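Local coordinates for protein beta-N-acetylhexosaminidase (Beutenbergia cavernae, PDB 5BU9) that probably hydrolyses terminal non-reducing N-acetyl-D-hexosamine residues from N-acetyl-beta-D-hexosaminides, as a member of glycosyl hydrolase family 3, at residues Ala48-Thr53 and Pro91-Ile96; Ala112-Trp117 and Ala172-Ser177; Ala119-Ser124 and Ser177-Val182. One frame throughout, in Å; residues are numbered along the deposited sequence.

Interaction 1: Ala48-Thr53 and Pro91-Ile96; sequences AGVDAT and PGFSDI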
loop_
_atom_site.group_PDB
_atom_site.type_symbol
_atom_site.label_atom_id
_atom_site.label_comp_id
_atom_site.label_asym_id
_atom_site.label_seq_id
_atom_site.Cartn_x
_atom_site.Cartn_y
_atom_site.Cartn_z
ATOM N N ALA A 48 -12.785 13.515 12.181
ATOM C CA ALA A 48 -12.468 14.895 12.537
ATOM C C ALA A 48 -12.763 15.846 11.368
ATOM O O ALA A 48 -13.114 16.996 11.583
ATOM C CB ALA A 48 -11.031 15.016 12.985
ATOM N N GLY A 49 -12.674 15.344 10.146
ATOM C CA GLY A 49 -12.945 16.158 8.975
ATOM C C GLY A 49 -11.704 16.668 8.257
ATOM O O GLY A 49 -10.573 16.463 8.715
ATOM N N VAL A 50 -11.926 17.353 7.138
ATOM C CA VAL A 50 -10.847 17.738 6.227
ATOM C C VAL A 50 -9.825 18.675 6.870
ATOM O O VAL A 50 -8.628 18.390 6.850
ATOM C CB VAL A 50 -11.422 18.370 4.949
ATOM C CG1 VAL A 50 -10.325 19.058 4.180
ATOM C CG2 VAL A 50 -12.058 17.297 4.084
ATOM N N ASP A 51 -10.292 19.779 7.448
ATOM C CA ASP A 51 -9.400 20.746 8.094
ATOM C C ASP A 51 -8.589 20.135 9.241
ATOM O O ASP A 51 -7.396 20.393 9.356
ATOM C CB ASP A 51 -10.192 21.965 8.625
ATOM C CG ASP A 51 -10.772 22.831 7.510
ATOM O OD1 ASP A 51 -10.086 23.050 6.480
ATOM O OD2 ASP A 51 -11.925 23.292 7.670
ATOM N N ALA A 52 -9.225 19.345 10.103
ATOM C CA ALA A 52 -8.503 18.751 11.226
ATOM C C ALA A 52 -7.436 17.779 10.732
ATOM O O ALA A 52 -6.340 17.717 11.297
ATOM C CB ALA A 52 -9.446 18.052 12.156
ATOM N N THR A 53 -7.755 17.044 9.670
ATOM C CA THR A 53 -6.799 16.117 9.064
ATOM C C THR A 53 -5.645 16.892 8.412
ATOM O O THR A 53 -4.496 16.522 8.558
ATOM C CB THR A 53 -7.475 15.214 8.034
ATOM O OG1 THR A 53 -8.526 14.483 8.674
ATOM C CG2 THR A 53 -6.460 14.224 7.394
ATOM N N PRO A 91 -16.740 16.110 8.552
ATOM C CA PRO A 91 -16.926 17.389 7.839
ATOM C C PRO A 91 -15.992 17.565 6.632
ATOM O O PRO A 91 -14.762 17.568 6.765
ATOM C CB PRO A 91 -16.647 18.434 8.922
ATOM C CG PRO A 91 -17.040 17.719 10.203
ATOM C CD PRO A 91 -16.560 16.309 10.004
ATOM N N GLY A 92 -16.596 17.686 5.450
ATOM C CA GLY A 92 -15.849 17.860 4.210
ATOM C C GLY A 92 -15.533 16.569 3.463
ATOM O O GLY A 92 -14.998 16.604 2.359
ATOM N N PHE A 93 -15.850 15.425 4.070
ATOM C CA PHE A 93 -15.646 14.124 3.425
ATOM C C PHE A 93 -16.969 13.495 3.018
ATOM O O PHE A 93 -17.919 13.456 3.822
ATOM C CB PHE A 93 -14.901 13.156 4.354
ATOM C CG PHE A 93 -13.427 13.449 4.503
ATOM C CD1 PHE A 93 -12.557 13.265 3.436
ATOM C CD2 PHE A 93 -12.907 13.868 5.723
ATOM C CE1 PHE A 93 -11.186 13.535 3.568
ATOM C CE2 PHE A 93 -11.540 14.126 5.875
ATOM C CZ PHE A 93 -10.681 13.962 4.787
ATOM N N SER A 94 -17.038 13.003 1.784
ATOM C CA SER A 94 -18.168 12.180 1.333
ATOM C C SER A 94 -18.305 10.901 2.164
ATOM O O SER A 94 -17.335 10.450 2.768
ATOM C CB SER A 94 -17.998 11.812 -0.135
ATOM O OG SER A 94 -17.878 12.998 -0.891
ATOM N N ASP A 95 -19.507 10.331 2.220
ATOM C CA ASP A 95 -19.659 8.960 2.706
ATOM C C ASP A 95 -19.559 8.087 1.464
ATOM O O ASP A 95 -20.516 7.963 0.705
ATOM C CB ASP A 95 -20.983 8.732 3.463
ATOM C CG ASP A 95 -21.034 9.458 4.825
ATOM O OD1 ASP A 95 -20.061 9.348 5.612
ATOM O OD2 ASP A 95 -22.052 10.140 5.117
ATOM N N ILE A 96 -18.381 7.501 1.273
ATOM C CA ILE A 96 -18.052 6.733 0.091
ATOM C C ILE A 96 -18.652 5.331 0.195
ATOM O O ILE A 96 -18.459 4.671 1.188
ATOM C CB ILE A 96 -16.544 6.666 -0.080
ATOM C CG1 ILE A 96 -15.943 8.077 -0.027
ATOM C CG2 ILE A 96 -16.206 6.007 -1.384
ATOM C CD1 ILE A 96 -14.390 8.091 -0.031
HETATM O O HOH W 1 -13.410 20.370 8.116
#
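Gly49 and Pro91 bring their backbones together, CA to CA 4.3 Å, and Val50 N donates to Pro91 O at 2.9 Å with an N-H...O angle of 161°. Gly49 is the N-cap of helix 50-61, so this bond gives a first-turn amide a carbonyl from the loop. Gly49 and Gly92 both have positive phi, where a CB would press on the preceding carbonyl O; on Gly49 it would also strike Pro91 O, and on Gly92, Val50 CG2. A water on Asp51 N reaches Pro91 O weakly.

The Phe93 ring comes close to the helix start, with CE2 3.5 Å from Val50 N. With CG1 of Val50 anti to the backbone N (chi1 166°), CG2 is the branch brought over the ring, 3.6 Å from the centroid and 11° off the normal, a CH-pi contact. CG2 also meets Gly92 O at 3.5 Å. Thr53 OG1 approaches the ring edge at CE2, its hydroxyl donating to Gly49 O from above the carbonyl plane; Thr53 N shares that acceptor.

The loop between strand 85-86 and helix 99-102 is thus fastened to the N-terminus of helix 50-61, with Ala123 and Glu120 of helix 107-123 touching Val50 and Phe93, and Gln80 of strand 75-82 on Phe93.

Interaction 2: Ala112-Trp117 and Ala172-Ser177; sequences ADATTW and AGMRAS
Thr115 and Gly173 meet where two helices come close enough for their backbones to touch, with CA atoms 4.0 Å apart. The axes of the short helical segments 112-117 and 172-176 approach to 7.0 Å and cross at -40°. Glycine permits this spacing: a CB on Gly173 would fall about 2.8 Å from Thr115 N and press on Ala114 CB.

Backbone and near-backbone contacts fill the crossing. Thr115 CA points its hydrogen at Gly173 O, a CA-H...O contact of 3.3 Å, and Thr115 OG1 rests against Gly173 CA at 3.2 Å while its hydrogen bond goes back to Gln111 O in its own helix.

These helices, 107-123 and 160-176, are neighbours on the outside of the TIM-barrel-type domain of glycosyl hydrolase family 3; the second leads through a short turn into strand 180-186.

One hydrogen bond joins the segments. Ser177 OG, anti to its own carbonyl carbon (chi1 -72°), donates to Thr115 O at 2.7 Å, with a C=O...OG angle of 125° and the donor tilted from the carbonyl plane. Ser177 OG also lies 3.3 Å from Thr115 CG2. With an alanine here the hydroxyl is gone, and the end of helix 160-176 would probably be held less firmly against Thr115 O.

Apolar contact comes from selenomethionine Met174. Its CB starts away from the partner helix, but bends at chi2 and chi3 return CE to 3.7 Å from Ala114 CB, while SE touches the side chain of Leu121.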
loop_
_atom_site.group_PDB
_atom_site.type_symbol
_atom_site.label_atom_id
_atom_site.label_comp_id
_atom_site.label_asym_id
_atom_site.label_seq_id
_atom_site.Cartn_x
_atom_site.Cartn_y
_atom_site.Cartn_z
ATOM N N ALA A 112 -16.069 10.174 -12.038
ATOM C CA ALA A 112 -16.500 11.498 -11.579
ATOM C C ALA A 112 -16.615 11.541 -10.050
ATOM O O ALA A 112 -16.130 12.468 -9.417
ATOM C CB ALA A 112 -17.827 11.889 -12.221
ATOM N N ASP A 113 -17.247 10.536 -9.452
ATOM C CA ASP A 113 -17.363 10.510 -7.998
ATOM C C ASP A 113 -15.979 10.368 -7.352
ATOM O O ASP A 113 -15.718 10.953 -6.303
ATOM C CB ASP A 113 -18.300 9.386 -7.539
ATOM C CG ASP A 113 -19.770 9.634 -7.944
ATOM O OD1 ASP A 113 -20.146 10.784 -8.280
ATOM O OD2 ASP A 113 -20.550 8.664 -7.915
ATOM N N ALA A 114 -15.072 9.635 -7.987
ATOM C CA ALA A 114 -13.760 9.409 -7.363
ATOM C C ALA A 114 -12.918 10.663 -7.475
ATOM O O ALA A 114 -12.020 10.871 -6.675
ATOM C CB ALA A 114 -13.040 8.253 -7.985
ATOM N N THR A 115 -13.213 11.488 -8.474
ATOM C CA THR A 115 -12.550 12.783 -8.597
ATOM C C THR A 115 -12.912 13.646 -7.383
ATOM O O THR A 115 -12.067 14.320 -6.781
ATOM C CB THR A 115 -12.959 13.502 -9.888
ATOM O OG1 THR A 115 -12.663 12.665 -11.007
ATOM C CG2 THR A 115 -12.226 14.834 -10.023
ATOM N N THR A 116 -14.187 13.619 -7.031
ATOM C CA THR A 116 -14.672 14.327 -5.864
ATOM C C THR A 116 -13.986 13.791 -4.612
ATOM O O THR A 116 -13.457 14.574 -3.826
ATOM C CB THR A 116 -16.184 14.189 -5.738
ATOM O OG1 THR A 116 -16.790 14.668 -6.941
ATOM C CG2 THR A 116 -16.714 14.970 -4.539
ATOM N N TRP A 117 -13.974 12.465 -4.439
ATOM C CA TRP A 117 -13.381 11.835 -3.239
ATOM C C TRP A 117 -11.910 12.190 -3.142
ATOM O O TRP A 117 -11.393 12.510 -2.074
ATOM C CB TRP A 117 -13.547 10.313 -3.274
ATOM C CG TRP A 117 -14.967 9.926 -3.365
ATOM C CD1 TRP A 117 -16.035 10.664 -2.948
ATOM C CD2 TRP A 117 -15.506 8.731 -3.946
ATOM N NE1 TRP A 117 -17.206 9.998 -3.221
ATOM C CE2 TRP A 117 -16.908 8.811 -3.838
ATOM C CE3 TRP A 117 -14.940 7.603 -4.542
ATOM C CZ2 TRP A 117 -17.752 7.793 -4.289
ATOM C CZ3 TRP A 117 -15.775 6.603 -4.997
ATOM C CH2 TRP A 117 -17.164 6.706 -4.873
ATOM N N ALA A 172 -8.325 6.786 -12.088
ATOM C CA ALA A 172 -8.303 7.951 -12.980
ATOM C C ALA A 172 -8.842 9.231 -12.313
ATOM O O ALA A 172 -8.249 10.305 -12.462
ATOM C CB ALA A 172 -9.066 7.649 -14.247
ATOM N N GLY A 173 -9.948 9.126 -11.573
ATOM C CA GLY A 173 -10.511 10.283 -10.891
ATOM C C GLY A 173 -9.630 10.756 -9.743
ATOM O O GLY A 173 -9.485 11.941 -9.464
HETATM N N MSE A 174 -9.037 9.783 -9.081
HETATM C CA MSE A 174 -8.136 10.018 -7.985
HETATM C C MSE A 174 -6.944 10.831 -8.512
HETATM O O MSE A 174 -6.664 11.919 -7.994
HETATM C CB MSE A 174 -7.730 8.660 -7.372
HETATM C CG MSE A 174 -7.314 8.696 -5.912
HETATM SE SE MSE A 174 -8.732 8.912 -4.594
HETATM C CE MSE A 174 -10.164 8.131 -5.632
ATOM N N ARG A 175 -6.285 10.334 -9.571
ATOM C CA ARG A 175 -5.171 11.038 -10.209
ATOM C C ARG A 175 -5.593 12.420 -10.709
ATOM O O ARG A 175 -4.814 13.353 -10.609
ATOM C CB ARG A 175 -4.601 10.238 -11.387
ATOM C CG ARG A 175 -3.953 8.928 -10.991
ATOM C CD ARG A 175 -3.097 8.266 -12.104
ATOM N NE ARG A 175 -2.735 6.933 -11.622
ATOM C CZ ARG A 175 -3.293 5.806 -12.049
ATOM N NH1 ARG A 175 -4.197 5.846 -13.021
ATOM N NH2 ARG A 175 -2.932 4.640 -11.523
ATOM N N ALA A 176 -6.819 12.560 -11.233
ATOM C CA ALA A 176 -7.266 13.860 -11.768
ATOM C C ALA A 176 -7.343 14.900 -10.657
ATOM O O ALA A 176 -7.295 16.099 -10.919
ATOM C CB ALA A 176 -8.628 13.743 -12.484
ATOM N N SER A 177 -7.459 14.438 -9.413
ATOM C CA SER A 177 -7.449 15.344 -8.269
ATOM C C SER A 177 -6.098 15.390 -7.526
ATOM O O SER A 177 -6.023 15.943 -6.439
ATOM C CB SER A 177 -8.567 14.963 -7.302
ATOM O OG SER A 177 -9.825 15.325 -7.857
#

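Interaction 3: Ala119-Ser124 and Ser177-Val182; sequences AELAAS and SGVETV
Ala122 and Val179 pack where a Schellman motif closes helix 160-176 and the chain turns into strand 180-186 of the barrel sheet. Gly178, at positive phi (86°), is its C-prime residue: Val179 N returns to Met174 O and Gly178 N to Arg175 O. The turn carries Val179 against helix 107-123, on the buried side of the contact.

There Val179 CG2 does the touching. With CG1 anti to the backbone N (chi1 -173°), the other methyl is directed at the helix, where it rests 4.1 Å from Ala122 N and 4.2 Å from both Ala122 CB and Leu121 CB, ordinary spacing for methyl packing. Met174 of helix 160-176 and Asn129 of strand 128-129 also touch Leu121 and Val179, so this side belongs to the layer between helices and sheet.

The other side is nearer solvent, yet it holds the closest individual approaches. Ala119 is exposed, and Ala122 and Ser177 are partly so. The CB direction of Ala119 leads away from the turn, although CB still comes to 3.9 Å from Ser177 OG, a hydroxyl used by Thr115 O. The two segments touch by van der Waals contact throughout: Ser177 CB sits 3.5 Å from Ala119 N, and one helical turn further on the Ala122 CB methyl rests against the carbonyl oxygen of Ser177, also at 3.5 Å.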
loop_
_atom_site.group_PDB
_atom_site.type_symbol
_atom_site.label_atom_id
_atom_site.label_comp_id
_atom_site.label_asym_id
_atom_site.label_seq_id
_atom_site.Cartn_x
_atom_site.Cartn_y
_atom_site.Cartn_z
ATOM N N ALA A 119 -10.444 14.906 -4.351
ATOM C CA ALA A 119 -10.283 16.335 -4.053
ATOM C C ALA A 119 -10.325 16.580 -2.530
ATOM O O ALA A 119 -9.604 17.427 -1.992
ATOM C CB ALA A 119 -11.369 17.160 -4.765
ATOM N N GLU A 120 -11.176 15.814 -1.851
ATOM C CA GLU A 120 -11.303 15.875 -0.407
ATOM C C GLU A 120 -10.018 15.344 0.218
ATOM O O GLU A 120 -9.488 15.945 1.140
ATOM C CB GLU A 120 -12.522 15.072 0.055
ATOM C CG GLU A 120 -13.845 15.498 -0.597
ATOM C CD GLU A 120 -14.966 14.473 -0.392
ATOM O OE1 GLU A 120 -14.676 13.353 0.080
ATOM O OE2 GLU A 120 -16.137 14.779 -0.715
ATOM N N LEU A 121 -9.506 14.231 -0.299
ATOM C CA LEU A 121 -8.235 13.702 0.197
ATOM C C LEU A 121 -7.136 14.734 0.012
ATOM O O LEU A 121 -6.445 15.064 0.962
ATOM C CB LEU A 121 -7.861 12.408 -0.503
ATOM C CG LEU A 121 -8.727 11.226 -0.111
ATOM C CD1 LEU A 121 -8.276 10.011 -0.905
ATOM C CD2 LEU A 121 -8.591 10.985 1.350
ATOM N N ALA A 122 -6.993 15.267 -1.201
ATOM C CA ALA A 122 -5.929 16.225 -1.503
ATOM C C ALA A 122 -6.039 17.454 -0.618
ATOM O O ALA A 122 -5.036 17.992 -0.184
ATOM C CB ALA A 122 -5.982 16.650 -2.973
ATOM N N ALA A 123 -7.259 17.913 -0.364
ATOM C CA ALA A 123 -7.430 19.083 0.487
ATOM C C ALA A 123 -7.007 18.798 1.941
ATOM O O ALA A 123 -6.633 19.715 2.661
ATOM C CB ALA A 123 -8.864 19.566 0.441
ATOM N N SER A 124 -7.062 17.539 2.365
ATOM C CA SER A 124 -6.648 17.193 3.723
ATOM C C SER A 124 -5.171 16.796 3.754
ATOM O O SER A 124 -4.691 16.270 4.758
ATOM C CB SER A 124 -7.515 16.064 4.293
ATOM O OG SER A 124 -7.191 14.818 3.695
ATOM N N SER A 177 -7.459 14.438 -9.413
ATOM C CA SER A 177 -7.449 15.344 -8.269
ATOM C C SER A 177 -6.098 15.390 -7.526
ATOM O O SER A 177 -6.023 15.943 -6.439
ATOM C CB SER A 177 -8.567 14.963 -7.302
ATOM O OG SER A 177 -9.825 15.325 -7.857
ATOM N N GLY A 178 -5.041 14.830 -8.118
ATOM C CA GLY A 178 -3.709 14.889 -7.535
ATOM C C GLY A 178 -3.364 13.814 -6.515
ATOM O O GLY A 178 -2.396 13.943 -5.767
ATOM N N VAL A 179 -4.149 12.739 -6.487
ATOM C CA VAL A 179 -3.913 11.643 -5.541
ATOM C C VAL A 179 -3.567 10.380 -6.283
ATOM O O VAL A 179 -4.407 9.851 -7.016
ATOM C CB VAL A 179 -5.138 11.367 -4.645
ATOM C CG1 VAL A 179 -4.749 10.353 -3.591
ATOM C CG2 VAL A 179 -5.641 12.637 -4.027
ATOM N N GLU A 180 -2.350 9.874 -6.084
ATOM C CA GLU A 180 -1.962 8.621 -6.716
ATOM C C GLU A 180 -2.623 7.466 -6.002
ATOM O O GLU A 180 -3.027 7.603 -4.847
ATOM C CB GLU A 180 -0.439 8.441 -6.726
ATOM C CG GLU A 180 0.233 9.035 -7.989
ATOM C CD GLU A 180 -0.123 8.285 -9.291
ATOM O OE1 GLU A 180 0.378 8.708 -10.367
ATOM O OE2 GLU A 180 -0.889 7.278 -9.241
ATOM N N THR A 181 -2.730 6.330 -6.689
ATOM C CA THR A 181 -3.366 5.154 -6.110
ATOM C C THR A 181 -2.376 3.991 -5.978
ATOM O O THR A 181 -1.302 4.001 -6.586
ATOM C CB THR A 181 -4.560 4.723 -6.956
ATOM O OG1 THR A 181 -4.192 4.769 -8.342
ATOM C CG2 THR A 181 -5.748 5.680 -6.711
ATOM N N VAL A 182 -2.722 3.028 -5.134
ATOM C CA VAL A 182 -1.963 1.793 -4.989
ATOM C C VAL A 182 -2.885 0.618 -5.260
ATOM O O VAL A 182 -3.782 0.373 -4.476
ATOM C CB VAL A 182 -1.380 1.692 -3.594
ATOM C CG1 VAL A 182 -0.561 0.403 -3.454
ATOM C CG2 VAL A 182 -0.534 2.964 -3.287
#

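How the interactions relate
Helix 107-123 runs through the group: interactions 2 and 3, with centres about 8 Å apart, use successive parts of it and share Ser177, so helix 160-176 and the turn into strand 180-186 follow one another along its flank. A salt bridge from Arg175 NE to Glu180 OE2 (3.0 Å) also ties helix to strand. Interaction 1 lies about 13 Å from interaction 3 and 16 Å from interaction 2, centre to centre. Its loop reaches the same helix through Ser94 OG, a probable hydrogen bond to Glu120 OE2, and through Ile96 CG2, 3.7 Å from Trp117 CH2. All three fall within the family's N-terminal domain.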